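Local structure of PhnB protein (Bacillus cereus, 3OMS) at residues L15-K20 / D126-S131; F27-F32 / A57-N62. The protein is of unproven function but is probably a glyoxalase-superfamily protein related to putative 3-demethylubiquinone-9 3-methyltransferases. All blocks are in the same frame, centred on the assembly; numbering follows the deposited sequence. Where two conformers were deposited one is given.

Contact 1 (L15-K20 / D126-S131); sequences LMFEGK and DKYGVS
Phe17 meets Tyr128 with the edge of its ring: Phe17 CE1 lies 3.8 Å from Tyr128 CB, which sits close to the plane of the phenylalanine. With its CG turned anti to the carbonyl carbon (chi1 -65°), Phe17 sends the ring from the end of strand 11-17 toward the turn. Alongside, Leu15 and Val130 cross at about a right angle and touch by one methyl each, Leu15 CD2 to Val130 CG2 at 4.0 Å. Lys20 lays the base of its side chain against Tyr128, Lys20 CB to Tyr128 CD1 3.8 Å, and then bends at chi2 so that its amino end leads away. One face of the tyrosine ring carries CG of Lys127, offset toward the rim.

The contact joins strand 11-17, outermost in its four-stranded sheet within the chain but paired through Leu15 with a strand of the second subunit, to the type I turn Asp126-Gly129, which links strands 121-125 and 131-136 of the other sheet. Both sheets have the strand order 1-4-3-2 of the βαβββ modules of the glyoxalase fold.

Asp126 helps hold that turn, together with the backbone bonds Gly129 N to Asp126 O and Asp126 N to Val130 O. Asp126 OD1 accepts Tyr128 N at 2.8 Å, an Asx turn, and Val130 N at 3.0 Å; the two N-H groups approach from opposite faces of the carboxylate, each about 50° out of its plane. Asp126 OD2 is bonded to Trp132 NE1, while Tyr128 OH is bonded to Glu23 of helix 21-29. Farther out, Val130 also packs on Met83 of the second subunit.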
ATOM      1  N   LEU A  15       4.781   1.441   5.339  1.00 23.53           N
ATOM      2  CA  LEU A  15       5.048   2.814   4.962  0.60 24.43           C
ATOM      3  C   LEU A  15       6.435   3.266   5.447  1.00 25.16           C
ATOM      4  O   LEU A  15       6.771   3.158   6.633  1.00 25.74           O
ATOM      5  CB  LEU A  15       3.930   3.723   5.502  0.60 23.87           C
ATOM      6  CG  LEU A  15       2.535   3.678   4.855  0.60 24.31           C
ATOM      7  CD1 LEU A  15       1.766   2.340   5.010  0.60 24.15           C
ATOM      8  CD2 LEU A  15       1.692   4.838   5.431  0.60 23.11           C
HETATM    9  N   MSE A  16       7.252   3.783   4.509  1.00 25.34           N
HETATM   10  CA  MSE A  16       8.538   4.289   4.823  1.00 26.81           C
HETATM   11  C   MSE A  16       8.567   5.826   4.735  1.00 27.75           C
HETATM   12  O   MSE A  16       8.458   6.402   3.634  1.00 26.13           O
HETATM   13  CB  MSE A  16       9.568   3.681   3.871  1.00 28.92           C
HETATM   14  CG  MSE A  16      10.996   4.105   4.147  1.00 31.54           C
HETATM   15 SE   MSE A  16      12.288   3.065   3.113  0.65 35.58          SE
HETATM   16  CE  MSE A  16      11.734   3.683   1.400  1.00 34.20           C
ATOM     17  N   PHE A  17       8.747   6.429   5.912  1.00 28.87           N
ATOM     18  CA  PHE A  17       8.845   7.857   6.133  1.00 29.95           C
ATOM     19  C   PHE A  17      10.314   8.233   6.287  1.00 31.90           C
ATOM     20  O   PHE A  17      11.197   7.352   6.316  1.00 32.02           O
ATOM     21  CB  PHE A  17       8.032   8.256   7.404  1.00 29.79           C
ATOM     22  CG  PHE A  17       6.572   8.036   7.295  1.00 27.98           C
ATOM     23  CD1 PHE A  17       5.744   9.019   6.798  1.00 30.09           C
ATOM     24  CD2 PHE A  17       5.983   6.850   7.748  1.00 25.28           C
ATOM     25  CE1 PHE A  17       4.342   8.808   6.720  1.00 28.95           C
ATOM     26  CE2 PHE A  17       4.639   6.627   7.660  1.00 25.09           C
ATOM     27  CZ  PHE A  17       3.788   7.633   7.136  1.00 28.49           C
ATOM     28  N   GLU A  18      10.614   9.542   6.337  1.00 34.61           N
ATOM     29  CA  GLU A  18      11.979  10.010   6.638  1.00 36.92           C
ATOM     30  C   GLU A  18      12.014  10.962   7.847  1.00 38.29           C
ATOM     31  O   GLU A  18      12.652  12.024   7.806  1.00 40.09           O
ATOM     32  CB  GLU A  18      12.637  10.669   5.390  1.00 38.92           C
ATOM     33  CG  GLU A  18      12.834   9.643   4.255  1.00 40.63           C
ATOM     34  CD  GLU A  18      13.511  10.177   3.012  1.00 44.80           C
ATOM     35  OE1 GLU A  18      13.801  11.397   2.927  1.00 43.62           O
ATOM     36  OE2 GLU A  18      13.775   9.323   2.134  1.00 45.19           O
ATOM     37  N   GLY A  19      11.348  10.573   8.928  1.00 37.51           N
ATOM     38  CA  GLY A  19      11.353  11.378  10.153  1.00 38.60           C
ATOM     39  C   GLY A  19       9.988  11.634  10.734  1.00 36.48           C
ATOM     40  O   GLY A  19       9.899  12.067  11.859  1.00 38.59           O
ATOM     41  N   LYS A  20       8.934  11.362   9.992  1.00 33.82           N
ATOM     42  CA  LYS A  20       7.573  11.655  10.435  1.00 33.15           C
ATOM     43  C   LYS A  20       6.714  10.416  10.807  1.00 31.21           C
ATOM     44  O   LYS A  20       5.503  10.566  11.006  1.00 30.09           O
ATOM     45  CB  LYS A  20       6.858  12.464   9.347  1.00 33.44           C
ATOM     46  CG  LYS A  20       7.612  13.771   8.932  1.00 38.79           C
ATOM     47  CD  LYS A  20       7.079  14.931   9.650  1.00 44.13           C
ATOM     48  CE  LYS A  20       7.826  16.254   9.232  1.00 48.38           C
ATOM     49  NZ  LYS A  20       8.031  17.084  10.429  1.00 51.62           N
ATOM     50  N   ASP A 126      -2.242  13.129   1.725  1.00 25.07           N
ATOM     51  CA  ASP A 126      -2.203  13.809   3.010  1.00 25.27           C
ATOM     52  C   ASP A 126      -0.902  14.632   3.152  1.00 25.47           C
ATOM     53  O   ASP A 126      -0.052  14.696   2.238  1.00 27.16           O
ATOM     54  CB  ASP A 126      -2.458  12.810   4.146  1.00 24.66           C
ATOM     55  CG  ASP A 126      -1.313  11.836   4.339  1.00 25.16           C
ATOM     56  OD1 ASP A 126      -0.207  12.150   3.816  1.00 24.13           O
ATOM     57  OD2 ASP A 126      -1.537  10.810   5.042  1.00 26.42           O
ATOM     58  N   LYS A 127      -0.758  15.293   4.280  1.00 28.72           N
ATOM     59  CA  LYS A 127       0.380  16.172   4.520  1.00 30.25           C
ATOM     60  C   LYS A 127       1.720  15.431   4.445  1.00 31.22           C
ATOM     61  O   LYS A 127       2.768  16.062   4.376  1.00 30.89           O
ATOM     62  CB  LYS A 127       0.259  16.885   5.871  1.00 31.75           C
ATOM     63  CG  LYS A 127       0.379  16.014   7.130  1.00 33.64           C
ATOM     64  CD  LYS A 127       0.265  16.825   8.411  1.00 40.27           C
ATOM     65  CE  LYS A 127      -1.182  17.247   8.739  1.00 44.48           C
ATOM     66  NZ  LYS A 127      -2.192  16.203   9.119  1.00 42.56           N
ATOM     67  N   TYR A 128       1.691  14.106   4.583  1.00 30.28           N
ATOM     68  CA  TYR A 128       2.912  13.307   4.493  1.00 31.26           C
ATOM     69  C   TYR A 128       3.174  12.811   3.092  1.00 30.69           C
ATOM     70  O   TYR A 128       4.195  12.171   2.850  1.00 32.17           O
ATOM     71  CB  TYR A 128       2.835  12.127   5.507  1.00 31.28           C
ATOM     72  CG  TYR A 128       2.525  12.575   6.914  1.00 30.30           C
ATOM     73  CD1 TYR A 128       3.486  13.228   7.678  1.00 32.57           C
ATOM     74  CD2 TYR A 128       1.253  12.412   7.465  1.00 29.13           C
ATOM     75  CE1 TYR A 128       3.204  13.691   8.945  1.00 34.63           C
ATOM     76  CE2 TYR A 128       0.980  12.855   8.697  1.00 30.51           C
ATOM     77  CZ  TYR A 128       1.950  13.499   9.447  1.00 32.45           C
ATOM     78  OH  TYR A 128       1.647  13.968  10.705  1.00 37.63           O
ATOM     79  N   GLY A 129       2.225  13.020   2.177  1.00 29.43           N
ATOM     80  CA  GLY A 129       2.319  12.549   0.830  1.00 29.78           C
ATOM     81  C   GLY A 129       1.633  11.213   0.557  1.00 27.41           C
ATOM     82  O   GLY A 129       1.596  10.765  -0.606  1.00 27.91           O
ATOM     83  N   VAL A 130       1.056  10.608   1.586  1.00 25.84           N
ATOM     84  CA  VAL A 130       0.365   9.324   1.468  1.00 25.47           C
ATOM     85  C   VAL A 130      -0.998   9.514   0.797  1.00 25.25           C
ATOM     86  O   VAL A 130      -1.737  10.457   1.153  1.00 23.95           O
ATOM     87  CB  VAL A 130       0.155   8.637   2.829  1.00 24.53           C
ATOM     88  CG1 VAL A 130      -0.743   7.333   2.665  1.00 25.25           C
ATOM     89  CG2 VAL A 130       1.509   8.294   3.424  1.00 25.15           C
ATOM     90  N   SER A 131      -1.289   8.700  -0.222  1.00 23.43           N
ATOM     91  CA  SER A 131      -2.512   8.886  -1.037  1.00 23.98           C
ATOM     92  C   SER A 131      -3.676   8.058  -0.472  1.00 25.36           C
ATOM     93  O   SER A 131      -3.570   6.800  -0.256  1.00 25.05           O
ATOM     94  CB  SER A 131      -2.251   8.478  -2.455  1.00 25.22           C
ATOM     95  OG  SER A 131      -3.186   9.020  -3.372  1.00 25.21           O
TER

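Contact 2 (F27-F32 / A57-N62); sequences FYTSLF and ATFTLN
Next to Tyr28 and Thr29, which face Leu61 and Phe59 of the strand, the carbonyl oxygen of Phe27 is gripped twice by one residue. Ser30 OG donates to Phe27 O over 2.6 Å, in the carbonyl plane and on a lone pair, and Ser30 N reaches the same Phe27 O at 3.1 Å. These bonds tie Ser30 back to Phe27, three residues earlier.

Leu61 carries much of the contact through one methyl. Leu61 CD2 presses on the backbone of the helix, 3.6 Å from Tyr28 O, and comes within 3.8 Å of Tyr28 CB. The same methyl, Leu61 CD2, stands 4.2 Å from Phe32 CD2, at the edge of that ring, and also lies in the plane of the Phe59 ring, at its edge. Leu61 CD2 is thus wedged among the helix backbone and two aromatic rings.

Thr29 works from the neighbouring position. Its OG1 lies between the backbone N and the carbonyl carbon (chi1 56°), turned back to a hydrogen bond with Met25 O, which leaves the methyl CG2 to face the strand. Thr29 CG2 sits 3.9 Å from Phe59 CD1, approaching the ring obliquely. On its other contact, Thr29 CG2 is 3.7 Å from the backbone oxygen Thr60 O. Tyr28 adds a looser meeting, Tyr28 CD2 at its ring edge 4.4 Å from Phe59 CE1.

In the βαβββ fold this is a helix laid on its sheet: the C-terminal part of helix 21-29 and the residues that follow pack on strand 54-61, which runs between strands 37-42 and 64-70. Helix 92-103 borders it through Val98, which packs on Phe32, and Lys10 and Ile11 of the second subunit lie against Phe32 and Leu61.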
ATOM      1  N   PHE A  27      -1.413  10.375  14.069  1.00 31.61           N
ATOM      2  CA  PHE A  27      -2.481  11.023  13.289  1.00 31.06           C
ATOM      3  C   PHE A  27      -3.438  10.003  12.741  1.00 30.29           C
ATOM      4  O   PHE A  27      -4.650  10.109  12.973  1.00 30.70           O
ATOM      5  CB  PHE A  27      -1.858  11.848  12.161  1.00 31.54           C
ATOM      6  CG  PHE A  27      -2.863  12.498  11.239  1.00 31.10           C
ATOM      7  CD1 PHE A  27      -3.866  13.314  11.737  1.00 36.60           C
ATOM      8  CD2 PHE A  27      -2.743  12.344   9.866  1.00 33.49           C
ATOM      9  CE1 PHE A  27      -4.765  13.965  10.870  1.00 36.83           C
ATOM     10  CE2 PHE A  27      -3.611  12.983   8.999  1.00 34.83           C
ATOM     11  CZ  PHE A  27      -4.619  13.782   9.488  1.00 36.24           C
ATOM     12  N   TYR A  28      -2.916   8.957  12.092  1.00 28.46           N
ATOM     13  CA  TYR A  28      -3.794   7.972  11.420  1.00 28.01           C
ATOM     14  C   TYR A  28      -4.657   7.201  12.410  1.00 29.01           C
ATOM     15  O   TYR A  28      -5.843   6.979  12.187  1.00 29.50           O
ATOM     16  CB  TYR A  28      -2.980   6.978  10.596  1.00 26.67           C
ATOM     17  CG  TYR A  28      -2.206   7.607   9.455  1.00 27.35           C
ATOM     18  CD1 TYR A  28      -2.627   8.812   8.832  1.00 24.70           C
ATOM     19  CD2 TYR A  28      -1.075   6.991   8.967  1.00 26.39           C
ATOM     20  CE1 TYR A  28      -1.898   9.339   7.794  1.00 28.23           C
ATOM     21  CE2 TYR A  28      -0.341   7.516   7.982  1.00 25.22           C
ATOM     22  CZ  TYR A  28      -0.745   8.691   7.371  1.00 26.09           C
ATOM     23  OH  TYR A  28       0.026   9.126   6.334  1.00 25.23           O
ATOM     24  N   THR A  29      -4.068   6.802  13.523  1.00 30.12           N
ATOM     25  CA  THR A  29      -4.813   6.018  14.479  1.00 31.09           C
ATOM     26  C   THR A  29      -5.916   6.858  15.159  1.00 33.17           C
ATOM     27  O   THR A  29      -6.810   6.301  15.762  1.00 34.14           O
ATOM     28  CB  THR A  29      -3.935   5.371  15.549  1.00 31.05           C
ATOM     29  OG1 THR A  29      -3.179   6.374  16.200  1.00 30.04           O
ATOM     30  CG2 THR A  29      -2.981   4.332  14.965  1.00 29.27           C
ATOM     31  N   SER A  30      -5.870   8.182  15.046  1.00 35.07           N
ATOM     32  CA  SER A  30      -6.959   9.034  15.565  1.00 36.87           C
ATOM     33  C   SER A  30      -8.195   9.152  14.648  1.00 38.12           C
ATOM     34  O   SER A  30      -9.242   9.693  15.073  1.00 39.57           O
ATOM     35  CB  SER A  30      -6.420  10.441  15.838  1.00 37.97           C
ATOM     36  OG  SER A  30      -6.354  11.238  14.639  1.00 37.93           O
ATOM     37  N   LEU A  31      -8.108   8.640  13.422  1.00 36.42           N
ATOM     38  CA  LEU A  31      -9.103   8.904  12.395  1.00 37.52           C
ATOM     39  C   LEU A  31     -10.152   7.830  12.288  1.00 39.38           C
ATOM     40  O   LEU A  31     -11.214   8.061  11.718  1.00 39.05           O
ATOM     41  CB  LEU A  31      -8.425   9.005  11.018  1.00 36.91           C
ATOM     42  CG  LEU A  31      -7.395  10.116  10.851  1.00 38.39           C
ATOM     43  CD1 LEU A  31      -6.837  10.049   9.435  1.00 38.13           C
ATOM     44  CD2 LEU A  31      -8.016  11.469  11.141  1.00 40.05           C
ATOM     45  N   PHE A  32      -9.841   6.630  12.790  1.00 39.78           N
ATOM     46  CA  PHE A  32     -10.722   5.492  12.629  1.00 40.62           C
ATOM     47  C   PHE A  32     -10.930   4.790  13.959  1.00 42.00           C
ATOM     48  O   PHE A  32     -10.059   4.804  14.845  1.00 41.30           O
ATOM     49  CB  PHE A  32     -10.118   4.477  11.623  1.00 39.74           C
ATOM     50  CG  PHE A  32      -9.758   5.074  10.299  1.00 38.82           C
ATOM     51  CD1 PHE A  32     -10.747   5.379   9.372  1.00 40.16           C
ATOM     52  CD2 PHE A  32      -8.435   5.333   9.963  1.00 36.98           C
ATOM     53  CE1 PHE A  32     -10.411   5.964   8.149  1.00 38.55           C
ATOM     54  CE2 PHE A  32      -8.102   5.925   8.752  1.00 35.83           C
ATOM     55  CZ  PHE A  32      -9.079   6.229   7.844  1.00 39.25           C
ATOM     56  N   ALA A  57       7.707   0.255  13.659  1.00 29.36           N
ATOM     57  CA  ALA A  57       6.461   0.366  14.426  1.00 28.13           C
ATOM     58  C   ALA A  57       5.341  -0.377  13.711  1.00 27.39           C
ATOM     59  O   ALA A  57       5.297  -0.416  12.457  1.00 26.56           O
ATOM     60  CB  ALA A  57       6.079   1.848  14.645  1.00 27.57           C
ATOM     61  N   THR A  58       4.444  -0.969  14.510  1.00 27.39           N
ATOM     62  CA  THR A  58       3.238  -1.650  14.026  1.00 27.15           C
ATOM     63  C   THR A  58       2.060  -0.961  14.645  1.00 27.63           C
ATOM     64  O   THR A  58       2.074  -0.625  15.821  1.00 27.32           O
ATOM     65  CB  THR A  58       3.214  -3.123  14.402  1.00 28.12           C
ATOM     66  OG1 THR A  58       4.312  -3.776  13.762  1.00 28.79           O
ATOM     67  CG2 THR A  58       1.850  -3.826  14.054  1.00 27.51           C
ATOM     68  N   PHE A  59       1.032  -0.706  13.835  1.00 26.06           N
ATOM     69  CA  PHE A  59      -0.203  -0.102  14.327  1.00 27.00           C
ATOM     70  C   PHE A  59      -1.364  -0.686  13.603  1.00 26.95           C
ATOM     71  O   PHE A  59      -1.197  -1.261  12.514  1.00 28.07           O
ATOM     72  CB  PHE A  59      -0.192   1.414  14.155  1.00 26.58           C
ATOM     73  CG  PHE A  59      -0.055   1.890  12.744  1.00 25.81           C
ATOM     74  CD1 PHE A  59      -1.137   2.515  12.080  1.00 25.75           C
ATOM     75  CD2 PHE A  59       1.192   1.846  12.090  1.00 25.26           C
ATOM     76  CE1 PHE A  59      -0.989   3.023  10.785  1.00 23.23           C
ATOM     77  CE2 PHE A  59       1.317   2.329  10.769  1.00 27.32           C
ATOM     78  CZ  PHE A  59       0.223   2.920  10.124  1.00 25.01           C
ATOM     79  N   THR A  60      -2.564  -0.525  14.160  1.00 26.99           N
ATOM     80  CA  THR A  60      -3.751  -1.000  13.481  1.00 26.45           C
ATOM     81  C   THR A  60      -4.597   0.208  13.004  1.00 26.73           C
ATOM     82  O   THR A  60      -4.590   1.273  13.616  1.00 26.40           O
ATOM     83  CB  THR A  60      -4.602  -1.884  14.363  1.00 28.22           C
ATOM     84  OG1 THR A  60      -4.955  -1.147  15.559  1.00 30.63           O
ATOM     85  CG2 THR A  60      -3.886  -3.186  14.691  1.00 26.64           C
ATOM     86  N   LEU A  61      -5.272   0.022  11.868  1.00 25.90           N
ATOM     87  CA  LEU A  61      -6.339   0.889  11.439  1.00 26.35           C
ATOM     88  C   LEU A  61      -7.571   0.019  11.275  1.00 27.16           C
ATOM     89  O   LEU A  61      -7.603  -0.926  10.456  1.00 26.30           O
ATOM     90  CB  LEU A  61      -5.942   1.609  10.145  1.00 24.36           C
ATOM     91  CG  LEU A  61      -4.701   2.526  10.123  1.00 26.56           C
ATOM     92  CD1 LEU A  61      -4.458   3.093   8.709  1.00 25.30           C
ATOM     93  CD2 LEU A  61      -4.754   3.673  11.195  1.00 24.01           C
ATOM     94  N   ASN A  62      -8.562   0.270  12.126  1.00 29.29           N
ATOM     95  CA  ASN A  62      -9.745  -0.568  12.228  1.00 31.13           C
ATOM     96  C   ASN A  62      -9.400  -2.025  12.314  1.00 31.54           C
ATOM     97  O   ASN A  62      -9.995  -2.840  11.611  1.00 32.11           O
ATOM     98  CB  ASN A  62     -10.670  -0.319  11.031  1.00 32.15           C
ATOM     99  CG  ASN A  62     -12.134  -0.740  11.282  1.00 35.90           C
ATOM    100  OD1 ASN A  62     -12.675  -1.554  10.534  1.00 41.23           O
ATOM    101  ND2 ASN A  62     -12.763  -0.206  12.324  1.00 35.86           N
TER

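Overall arrangement
The centres of the two contacts lie 14 Å apart, and both involve the sheet that contains strands 11-17 and 54-61. Along the chain the order is 15-20, 27-32, 57-62, 126-131, so contact 2 falls wholly between the two halves of contact 1. Helix 21-29 directly follows strand 11-17 and joins them: Tyr28 OH comes within 2.6 Å of Asp126 OD2, a hydrogen bond. Contact 1 ties this sheet to the turn leading into strand 131-136 of the second sheet, whereas contact 2 seats the helix on the first. Each also touches the second subunit, where strand 11-17 pairs antiparallel with a strand of that chain and the sheet runs on, so both lie near the dimer interface.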